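Local coordinates for protein Mypaa.01249.c (Mycobacterium paratuberculosis, PDB 3RD5) that probably works as an oxidoreductase of the short-chain dehydrogenase/reductase family, its substrate and reaction not established, at residues T114-H119 / K169-L174; H119-N124 / Q283-E288; A228-R233 / G254-T259. One frame throughout, in Å; residues are numbered along the deposited sequence. Where two conformers were deposited one is given.

Contact 1: T114-H119 / K169-L174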
loop_
_atom_site.group_PDB
_atom_site.type_symbol
_atom_site.label_atom_id
_atom_site.label_comp_id
_atom_site.label_asym_id
_atom_site.label_seq_id
_atom_site.Cartn_x
_atom_site.Cartn_y
_atom_site.Cartn_z
ATOM N N THR A 114 -8.185 2.972 6.950
ATOM C CA THR A 114 -8.042 3.012 5.492
ATOM C C THR A 114 -6.662 2.511 5.077
ATOM O O THR A 114 -6.512 1.621 4.236
ATOM C CB THR A 114 -8.201 4.448 4.951
ATOM O OG1 THR A 114 -9.486 4.970 5.334
ATOM C CG2 THR A 114 -8.057 4.495 3.410
ATOM N N ASN A 115 -5.614 3.095 5.660
ATOM C CA ASN A 115 -4.263 2.955 5.138
ATOM C C ASN A 115 -3.662 1.619 5.519
ATOM O O ASN A 115 -2.899 1.042 4.750
ATOM C CB ASN A 115 -3.396 4.070 5.705
ATOM C CG ASN A 115 -3.819 5.470 5.279
ATOM O OD1 ASN A 115 -4.681 5.641 4.402
ATOM N ND2 ASN A 115 -3.213 6.496 5.900
ATOM N N HIS A 116 -3.992 1.137 6.719
ATOM C CA HIS A 116 -3.487 -0.142 7.192
ATOM C C HIS A 116 -4.542 -1.255 7.231
ATOM O O HIS A 116 -4.385 -2.296 6.582
ATOM C CB HIS A 116 -2.804 0.008 8.577
ATOM C CG HIS A 116 -2.438 -1.288 9.201
ATOM N ND1 HIS A 116 -1.494 -2.136 8.669
ATOM C CD2 HIS A 116 -2.910 -1.898 10.313
ATOM C CE1 HIS A 116 -1.419 -3.232 9.414
ATOM N NE2 HIS A 116 -2.271 -3.111 10.431
ATOM N N LEU A 117 -5.601 -1.092 8.024
ATOM C CA LEU A 117 -6.486 -2.242 8.267
ATOM C C LEU A 117 -7.209 -2.747 7.046
ATOM O O LEU A 117 -7.327 -3.959 6.831
ATOM C CB LEU A 117 -7.478 -1.980 9.427
ATOM C CG LEU A 117 -6.808 -1.743 10.796
ATOM C CD1 LEU A 117 -7.786 -1.098 11.827
ATOM C CD2 LEU A 117 -6.188 -3.030 11.395
ATOM N N GLY A 118 -7.661 -1.828 6.197
ATOM C CA GLY A 118 -8.356 -2.278 4.982
ATOM C C GLY A 118 -7.391 -3.015 4.030
ATOM O O GLY A 118 -7.763 -4.000 3.420
ATOM N N HIS A 119 -6.172 -2.522 3.931
ATOM C CA HIS A 119 -5.098 -3.175 3.161
ATOM C C HIS A 119 -4.673 -4.520 3.746
ATOM O O HIS A 119 -4.390 -5.474 3.024
ATOM C CB HIS A 119 -3.901 -2.248 2.990
ATOM C CG HIS A 119 -4.097 -1.197 1.933
ATOM N ND1 HIS A 119 -3.703 0.114 2.119
ATOM C CD2 HIS A 119 -4.535 -1.289 0.653
ATOM C CE1 HIS A 119 -3.931 0.787 0.988
ATOM N NE2 HIS A 119 -4.482 -0.035 0.091
ATOM N N LYS A 169 1.354 4.882 8.772
ATOM C CA LYS A 169 2.525 4.718 7.868
ATOM C C LYS A 169 3.596 3.818 8.463
ATOM O O LYS A 169 4.255 3.032 7.776
ATOM C CB LYS A 169 3.026 6.064 7.385
ATOM C CG LYS A 169 2.006 6.835 6.556
ATOM C CD LYS A 169 1.789 6.205 5.193
ATOM C CE LYS A 169 0.370 5.793 4.907
ATOM N NZ LYS A 169 0.312 5.081 3.585
ATOM N N LEU A 170 3.770 3.886 9.779
ATOM C CA LEU A 170 4.578 2.934 10.509
ATOM C C LEU A 170 3.961 1.530 10.429
ATOM O O LEU A 170 4.663 0.549 10.163
ATOM C CB LEU A 170 4.742 3.412 11.960
ATOM C CG LEU A 170 5.467 2.419 12.871
ATOM C CD1 LEU A 170 6.904 2.048 12.410
ATOM C CD2 LEU A 170 5.500 2.925 14.303
ATOM N N ALA A 171 2.646 1.440 10.604
ATOM C CA ALA A 171 1.944 0.170 10.453
ATOM C C ALA A 171 2.179 -0.474 9.090
ATOM O O ALA A 171 2.407 -1.676 8.985
ATOM C CB ALA A 171 0.448 0.320 10.743
ATOM N N ASN A 172 2.228 0.348 8.028
ATOM C CA ASN A 172 2.474 -0.169 6.680
ATOM C C ASN A 172 3.819 -0.889 6.591
ATOM O O ASN A 172 3.960 -1.908 5.898
ATOM C CB ASN A 172 2.510 0.958 5.637
ATOM C CG ASN A 172 1.178 1.642 5.348
ATOM O OD1 ASN A 172 1.185 2.852 5.035
ATOM N ND2 ASN A 172 0.055 0.910 5.335
ATOM N N LEU A 173 4.832 -0.368 7.281
ATOM C CA LEU A 173 6.161 -0.985 7.297
ATOM C C LEU A 173 6.227 -2.247 8.168
ATOM O O LEU A 173 6.811 -3.261 7.771
ATOM C CB LEU A 173 7.242 0.044 7.709
ATOM C CG LEU A 173 7.486 1.085 6.634
ATOM C CD1 LEU A 173 8.407 2.191 7.151
ATOM C CD2 LEU A 173 8.216 0.462 5.415
ATOM N N LEU A 174 5.645 -2.168 9.363
ATOM C CA LEU A 174 5.590 -3.332 10.250
ATOM C C LEU A 174 4.793 -4.459 9.599
ATOM O O LEU A 174 5.107 -5.648 9.777
ATOM C CB LEU A 174 4.988 -2.914 11.577
ATOM C CG LEU A 174 5.834 -1.986 12.447
ATOM C CD1 LEU A 174 4.981 -1.444 13.604
ATOM C CD2 LEU A 174 7.097 -2.684 12.991
HETATM O O HOH W 1 -0.414 -1.857 6.066
#
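The methyl of Ala171 sits over one face of the His116 imidazole, displaced toward the rim beside CG. It is a CH-pi contact, with Ala171 CB 3.9 Å from the centroid of the His116 ring. CG of His116 stands anti to the backbone N (chi1 172°), which swings the ring out into the groove between helix 110-126 and helix 161-185. Both ring nitrogens are used. NE2 bonds Ser281 of helix 271-285. A water in the ring plane lies 2.8 Å from His116 ND1 and also accepts from the amide of Asn172.

The direct bond between the helices runs from Asn172 ND2 to Asn115 O, 3.0 Å. It is moderately bent, 146° at the hydrogen. The same carbonyl accepts from His119 ND1 at 2.9 Å, and the two donors come from opposite faces of its plane. Two side-chain bonds thus grip this buried oxygen, in a part of the helix that takes a wider pi-type turn. The other end of the Asn172 amide, OD1, accepts from Lys169 NZ at 2.8 Å, and that amine also reaches Val137 O. The Lys169 chain passes Asn115 at about a right angle. The Asn115 amide nitrogen is held by Ser168 OG and Ile96 O.

The axes of the two short segments come within 8.7 Å at 36°. Asn115, Tyr165 and Lys169 fall where the Asn-Ser-Tyr-Lys tetrad of short-chain dehydrogenases is expected, with the Tyr-x-x-x-Lys signature on helix 161-185. The arrangement is consistent with the frame of that active site.

Contact 2: H119-N124 / Q283-E288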
loop_
_atom_site.group_PDB
_atom_site.type_symbol
_atom_site.label_atom_id
_atom_site.label_comp_id
_atom_site.label_asym_id
_atom_site.label_seq_id
_atom_site.Cartn_x
_atom_site.Cartn_y
_atom_site.Cartn_z
ATOM N N HIS A 119 -6.172 -2.522 3.931
ATOM C CA HIS A 119 -5.098 -3.175 3.161
ATOM C C HIS A 119 -4.673 -4.520 3.746
ATOM O O HIS A 119 -4.390 -5.474 3.024
ATOM C CB HIS A 119 -3.901 -2.248 2.990
ATOM C CG HIS A 119 -4.097 -1.197 1.933
ATOM N ND1 HIS A 119 -3.703 0.114 2.119
ATOM C CD2 HIS A 119 -4.535 -1.289 0.653
ATOM C CE1 HIS A 119 -3.931 0.787 0.988
ATOM N NE2 HIS A 119 -4.482 -0.035 0.091
ATOM N N PHE A 120 -4.641 -4.602 5.079
ATOM C CA PHE A 120 -4.343 -5.848 5.774
ATOM C C PHE A 120 -5.360 -6.923 5.394
ATOM O O PHE A 120 -4.991 -8.049 5.029
ATOM C CB PHE A 120 -4.372 -5.577 7.281
ATOM C CG PHE A 120 -4.071 -6.783 8.137
ATOM C CD1 PHE A 120 -2.771 -7.075 8.481
ATOM C CD2 PHE A 120 -5.074 -7.637 8.564
ATOM C CE1 PHE A 120 -2.460 -8.193 9.252
ATOM C CE2 PHE A 120 -4.769 -8.761 9.339
ATOM C CZ PHE A 120 -3.472 -9.048 9.665
ATOM N N ALA A 121 -6.639 -6.586 5.489
ATOM C CA ALA A 121 -7.687 -7.512 5.130
ATOM C C ALA A 121 -7.629 -7.881 3.665
ATOM O O ALA A 121 -7.699 -9.076 3.293
ATOM C CB ALA A 121 -9.058 -6.876 5.466
ATOM N N LEU A 122 -7.448 -6.888 2.818
ATOM C CA LEU A 122 -7.379 -7.126 1.368
ATOM C C LEU A 122 -6.261 -8.112 1.034
ATOM O O LEU A 122 -6.425 -9.053 0.213
ATOM C CB LEU A 122 -7.166 -5.829 0.600
ATOM C CG LEU A 122 -7.045 -5.938 -0.912
ATOM C CD1 LEU A 122 -8.352 -6.503 -1.517
ATOM C CD2 LEU A 122 -6.674 -4.568 -1.517
ATOM N N THR A 123 -5.088 -7.866 1.611
ATOM C CA THR A 123 -3.913 -8.692 1.326
ATOM C C THR A 123 -4.120 -10.142 1.785
ATOM O O THR A 123 -3.868 -11.095 1.020
ATOM C CB THR A 123 -2.647 -8.095 1.960
ATOM O OG1 THR A 123 -2.454 -6.760 1.495
ATOM C CG2 THR A 123 -1.409 -8.963 1.594
ATOM N N ASN A 124 -4.654 -10.332 2.990
ATOM C CA ASN A 124 -4.870 -11.699 3.450
ATOM C C ASN A 124 -5.887 -12.422 2.566
ATOM O O ASN A 124 -5.758 -13.633 2.359
ATOM C CB ASN A 124 -5.371 -11.729 4.904
ATOM C CG ASN A 124 -4.272 -11.575 5.897
ATOM O OD1 ASN A 124 -3.131 -12.014 5.662
ATOM N ND2 ASN A 124 -4.623 -10.982 7.072
ATOM N N GLN A 283 -7.455 -9.640 14.706
ATOM C CA GLN A 283 -8.637 -9.547 15.563
ATOM C C GLN A 283 -9.585 -8.446 15.091
ATOM O O GLN A 283 -10.783 -8.650 15.076
ATOM C CB GLN A 283 -8.254 -9.336 17.023
ATOM C CG GLN A 283 -7.495 -10.491 17.599
ATOM C CD GLN A 283 -6.854 -10.135 18.909
ATOM O OE1 GLN A 283 -7.163 -9.104 19.509
ATOM N NE2 GLN A 283 -5.928 -10.965 19.346
ATOM N N LEU A 284 -9.060 -7.289 14.699
ATOM C CA LEU A 284 -9.904 -6.200 14.280
ATOM C C LEU A 284 -10.601 -6.471 12.954
ATOM O O LEU A 284 -11.760 -6.037 12.731
ATOM C CB LEU A 284 -9.081 -4.903 14.185
ATOM C CG LEU A 284 -8.614 -4.270 15.499
ATOM C CD1 LEU A 284 -7.620 -3.139 15.209
ATOM C CD2 LEU A 284 -9.844 -3.718 16.288
ATOM N N THR A 285 -9.887 -7.126 12.038
ATOM C CA THR A 285 -10.400 -7.303 10.660
ATOM C C THR A 285 -11.120 -8.635 10.413
ATOM O O THR A 285 -11.764 -8.779 9.374
ATOM C CB THR A 285 -9.320 -7.142 9.591
ATOM O OG1 THR A 285 -8.338 -8.186 9.705
ATOM C CG2 THR A 285 -8.654 -5.749 9.672
ATOM N N LYS A 286 -11.012 -9.572 11.359
ATOM C CA LYS A 286 -11.521 -10.942 11.173
ATOM C C LYS A 286 -10.997 -11.565 9.888
ATOM O O LYS A 286 -11.724 -12.264 9.167
ATOM C CB LYS A 286 -13.050 -10.963 11.300
ATOM C CG LYS A 286 -13.549 -10.417 12.678
ATOM C CD LYS A 286 -12.786 -11.062 13.817
ATOM C CE LYS A 286 -13.179 -10.578 15.220
ATOM N NZ LYS A 286 -12.033 -10.884 16.145
ATOM N N THR A 287 -9.718 -11.306 9.606
ATOM C CA THR A 287 -8.964 -11.986 8.543
ATOM C C THR A 287 -7.680 -12.512 9.165
ATOM O O THR A 287 -7.241 -12.059 10.223
ATOM C CB THR A 287 -8.625 -11.095 7.308
ATOM O OG1 THR A 287 -7.661 -10.105 7.684
ATOM C CG2 THR A 287 -9.888 -10.450 6.770
ATOM N N GLU A 288 -7.116 -13.535 8.551
ATOM C CA GLU A 288 -5.889 -14.147 9.029
ATOM C C GLU A 288 -4.949 -14.503 7.898
ATOM O O GLU A 288 -5.384 -14.684 6.760
ATOM C CB GLU A 288 -6.165 -15.391 9.870
ATOM C CG GLU A 288 -6.735 -16.551 9.160
ATOM C CD GLU A 288 -6.952 -17.778 10.069
ATOM O OE1 GLU A 288 -6.975 -17.636 11.319
ATOM O OE2 GLU A 288 -7.085 -18.891 9.507
#
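This is a buried contact in which the last turn of helix 271-285 and the chain just past it lie against helix 110-126; the centre of the contact is about 14 Å from the centre of the chain. Thr287 sits at its middle. Its OG1 accepts from Asn124 ND2 at 3.2 Å. The bond is nearly straight, 173° at the hydrogen, and lies in the plane of the Asn124 amide. Thr287 OG1 in turn donates to Thr285 OG1, 2.9 Å away, and Thr285 OG1 is bonded to Ser281 O one turn earlier in helix 271-285. A row of polar groups therefore runs from the Asn124 amide into the end of that helix. Both threonines place OG1 between their backbone N and carbonyl carbon, with chi1 of 65° for Thr285 and 69° for Thr287, and this brings the two hydroxyls together.

The chain turns at Lys286, which has positive phi and is the first residue to leave the helix. Its NZ folds back to Gln283 O. In this Rossmann-type fold helix 110-126 flanks the central, largely parallel sheet, with Leu122 and Thr123 directed at strand 87-92. The tail covers another side of the helix.

Phe120 and Ala121 supply the apolar part. The edge of the Phe120 ring meets Thr285 OG1, with CD2 3.5 Å from it. Trp278 makes an edge-to-face stack with the same ring. The methyl CG2 of Thr287 packs 3.9 Å from Ala121 CB, and Leu74 of helix 74-82 touches that alanine as well. Farther along, Asn124 CG lies 3.4 Å from Glu288 O, while the Glu288 side chain leaves the backbone away from helix 110-126 and touches Glu282.

Contact 3: A228-R233 / G254-T259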
loop_
_atom_site.group_PDB
_atom_site.type_symbol
_atom_site.label_atom_id
_atom_site.label_comp_id
_atom_site.label_asym_id
_atom_site.label_seq_id
_atom_site.Cartn_x
_atom_site.Cartn_y
_atom_site.Cartn_z
ATOM N N ALA A 228 3.252 13.627 -8.951
ATOM C CA ALA A 228 2.749 12.287 -9.110
ATOM C C ALA A 228 3.769 11.421 -9.837
ATOM O O ALA A 228 3.937 10.258 -9.456
ATOM C CB ALA A 228 1.401 12.306 -9.854
ATOM N N ASP A 229 4.419 11.917 -10.885
ATOM C CA ASP A 229 5.452 11.116 -11.546
ATOM C C ASP A 229 6.582 10.723 -10.600
ATOM O O ASP A 229 7.049 9.564 -10.588
ATOM C CB ASP A 229 6.080 11.798 -12.775
ATOM C CG ASP A 229 5.156 11.954 -13.962
ATOM O OD1 ASP A 229 4.423 11.027 -14.330
ATOM O OD2 ASP A 229 5.284 13.025 -14.620
ATOM N N PHE A 230 7.078 11.674 -9.820
ATOM C CA PHE A 230 8.182 11.412 -8.916
ATOM C C PHE A 230 7.798 10.377 -7.847
ATOM O O PHE A 230 8.542 9.422 -7.550
ATOM C CB PHE A 230 8.680 12.706 -8.251
ATOM C CG PHE A 230 9.904 12.498 -7.411
ATOM C CD1 PHE A 230 11.159 12.365 -8.000
ATOM C CD2 PHE A 230 9.819 12.340 -6.042
ATOM C CE1 PHE A 230 12.283 12.147 -7.205
ATOM C CE2 PHE A 230 10.941 12.096 -5.272
ATOM C CZ PHE A 230 12.144 11.980 -5.836
ATOM N N GLY A 231 6.612 10.527 -7.275
ATOM C CA GLY A 231 6.180 9.583 -6.279
ATOM C C GLY A 231 5.946 8.192 -6.833
ATOM O O GLY A 231 6.326 7.169 -6.231
ATOM N N ALA A 232 5.313 8.130 -8.009
ATOM C CA ALA A 232 4.978 6.840 -8.620
ATOM C C ALA A 232 6.228 6.076 -8.979
ATOM O O ALA A 232 6.232 4.834 -8.976
ATOM C CB ALA A 232 4.080 7.036 -9.870
ATOM N N ARG A 233 7.289 6.794 -9.341
ATOM C CA ARG A 233 8.559 6.166 -9.690
ATOM C C ARG A 233 9.014 5.162 -8.640
ATOM O O ARG A 233 9.530 4.093 -8.931
ATOM C CB ARG A 233 9.620 7.236 -9.885
ATOM C CG ARG A 233 11.013 6.735 -10.267
ATOM C CD ARG A 233 12.062 7.849 -10.211
ATOM N NE ARG A 233 11.771 8.883 -11.176
ATOM C CZ ARG A 233 12.382 10.063 -11.183
ATOM N NH1 ARG A 233 13.256 10.356 -10.241
ATOM N NH2 ARG A 233 12.060 10.965 -12.106
ATOM N N GLY A 254 15.451 10.867 1.145
ATOM C CA GLY A 254 14.132 10.858 1.806
ATOM C C GLY A 254 13.091 11.621 1.042
ATOM O O GLY A 254 12.148 11.052 0.471
ATOM N N TYR A 255 13.265 12.913 0.947
ATOM C CA TYR A 255 12.313 13.775 0.271
ATOM C C TYR A 255 12.514 13.824 -1.242
ATOM O O TYR A 255 11.569 13.960 -2.006
ATOM C CB TYR A 255 12.397 15.160 0.896
ATOM C CG TYR A 255 12.069 15.158 2.368
ATOM C CD1 TYR A 255 10.772 15.354 2.772
ATOM C CD2 TYR A 255 13.045 14.965 3.331
ATOM C CE1 TYR A 255 10.433 15.337 4.109
ATOM C CE2 TYR A 255 12.737 14.947 4.676
ATOM C CZ TYR A 255 11.425 15.141 5.049
ATOM O OH TYR A 255 11.072 15.169 6.412
ATOM N N LEU A 256 13.781 13.775 -1.662
ATOM C CA LEU A 256 14.256 13.849 -3.042
ATOM C C LEU A 256 15.460 12.911 -3.173
ATOM O O LEU A 256 16.018 12.452 -2.153
ATOM C CB LEU A 256 14.677 15.256 -3.439
ATOM C CG LEU A 256 13.559 16.307 -3.544
ATOM C CD1 LEU A 256 14.186 17.690 -3.728
ATOM C CD2 LEU A 256 12.583 15.981 -4.717
ATOM N N GLY A 257 15.908 12.714 -4.410
ATOM C CA GLY A 257 17.040 11.858 -4.687
ATOM C C GLY A 257 16.714 10.658 -5.547
ATOM O O GLY A 257 15.550 10.329 -5.775
ATOM N N ARG A 258 17.767 9.970 -5.994
ATOM C CA ARG A 258 17.627 8.784 -6.844
ATOM C C ARG A 258 16.903 7.654 -6.134
ATOM O O ARG A 258 17.038 7.484 -4.914
ATOM C CB ARG A 258 18.999 8.273 -7.284
ATOM C CG ARG A 258 19.940 7.803 -6.219
ATOM C CD ARG A 258 21.313 7.463 -6.866
ATOM N NE ARG A 258 21.203 6.402 -7.878
ATOM C CZ ARG A 258 22.013 6.259 -8.931
ATOM N NH1 ARG A 258 22.996 7.114 -9.157
ATOM N NH2 ARG A 258 21.827 5.257 -9.780
ATOM N N THR A 259 16.182 6.850 -6.898
ATOM C CA THR A 259 15.424 5.705 -6.345
ATOM C C THR A 259 16.344 4.542 -6.021
ATOM O O THR A 259 17.173 4.108 -6.829
ATOM C CB THR A 259 14.355 5.283 -7.360
ATOM O OG1 THR A 259 13.464 6.372 -7.598
ATOM C CG2 THR A 259 13.582 4.070 -6.849
HETATM O O HOH W 2 13.829 9.113 -7.585
#
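Phe230 brings the tip of its ring to the backbone of residues 255-257. Its CZ lies 3.8 Å from Gly257 O, which meets the ring at the edge. Leu256 covers part of one face, with CD2 4.2 Å from Phe230 CZ and displaced toward the rim. CG of Phe230 is trans to the backbone N (chi1 -174°), and this carries the ring outward from helix 226-240 to the loop.

One turn on, Arg233 lays its aliphatic part across Thr259, with CD 3.3 Å from OG1. The chain bends only at chi3, and the guanidinium then returns to the loop through a water in its plane. Arg233 NH1 donates to that water at 3.0 Å. The water gives its own hydrogens to Gly257 O and to Thr259 OG1, each 2.8 Å away. No direct hydrogen bond joins the two segments, so the water is their polar link.

Gln234 forms the next shell. Its OE1 bonds Thr259 OG1, which ties the start of strand 259-261 to the helix. Its NE2 bonds Phe230 O within the helix, which holds the amide in place. Behind the helix, Asp229 makes a salt bridge to Arg34, and Ala232 packs on Val31 and Thr32 of helix 27-38.

The contact lies at the surface near one edge of the sheet. It joins a flanking helix of the Rossmann-type fold to the loop that reverses the chain between strand 248-251 and its antiparallel neighbour 259-261.

From the N terminus, helix 110-126 comes first and serves two contacts. Contact 1 closes when the chain returns as helix 161-185. Contact 2 stays open until the chain leaves helix 271-285 near the C terminus. Their segments alternate, so the two cross, and they share His119. They also touch, Leu117 O lying 3.6 Å from Thr285 CG2. Contact 3 opens after contact 1 has closed and spans a short loop through strand 248-251, nested inside the loop of contact 2. Contacts 1 and 2 join three helices, while contact 3 ties helix 226-240 to the sheet's last hairpin. Contacts 2 and 3 lie about 29 Å apart, centre to centre.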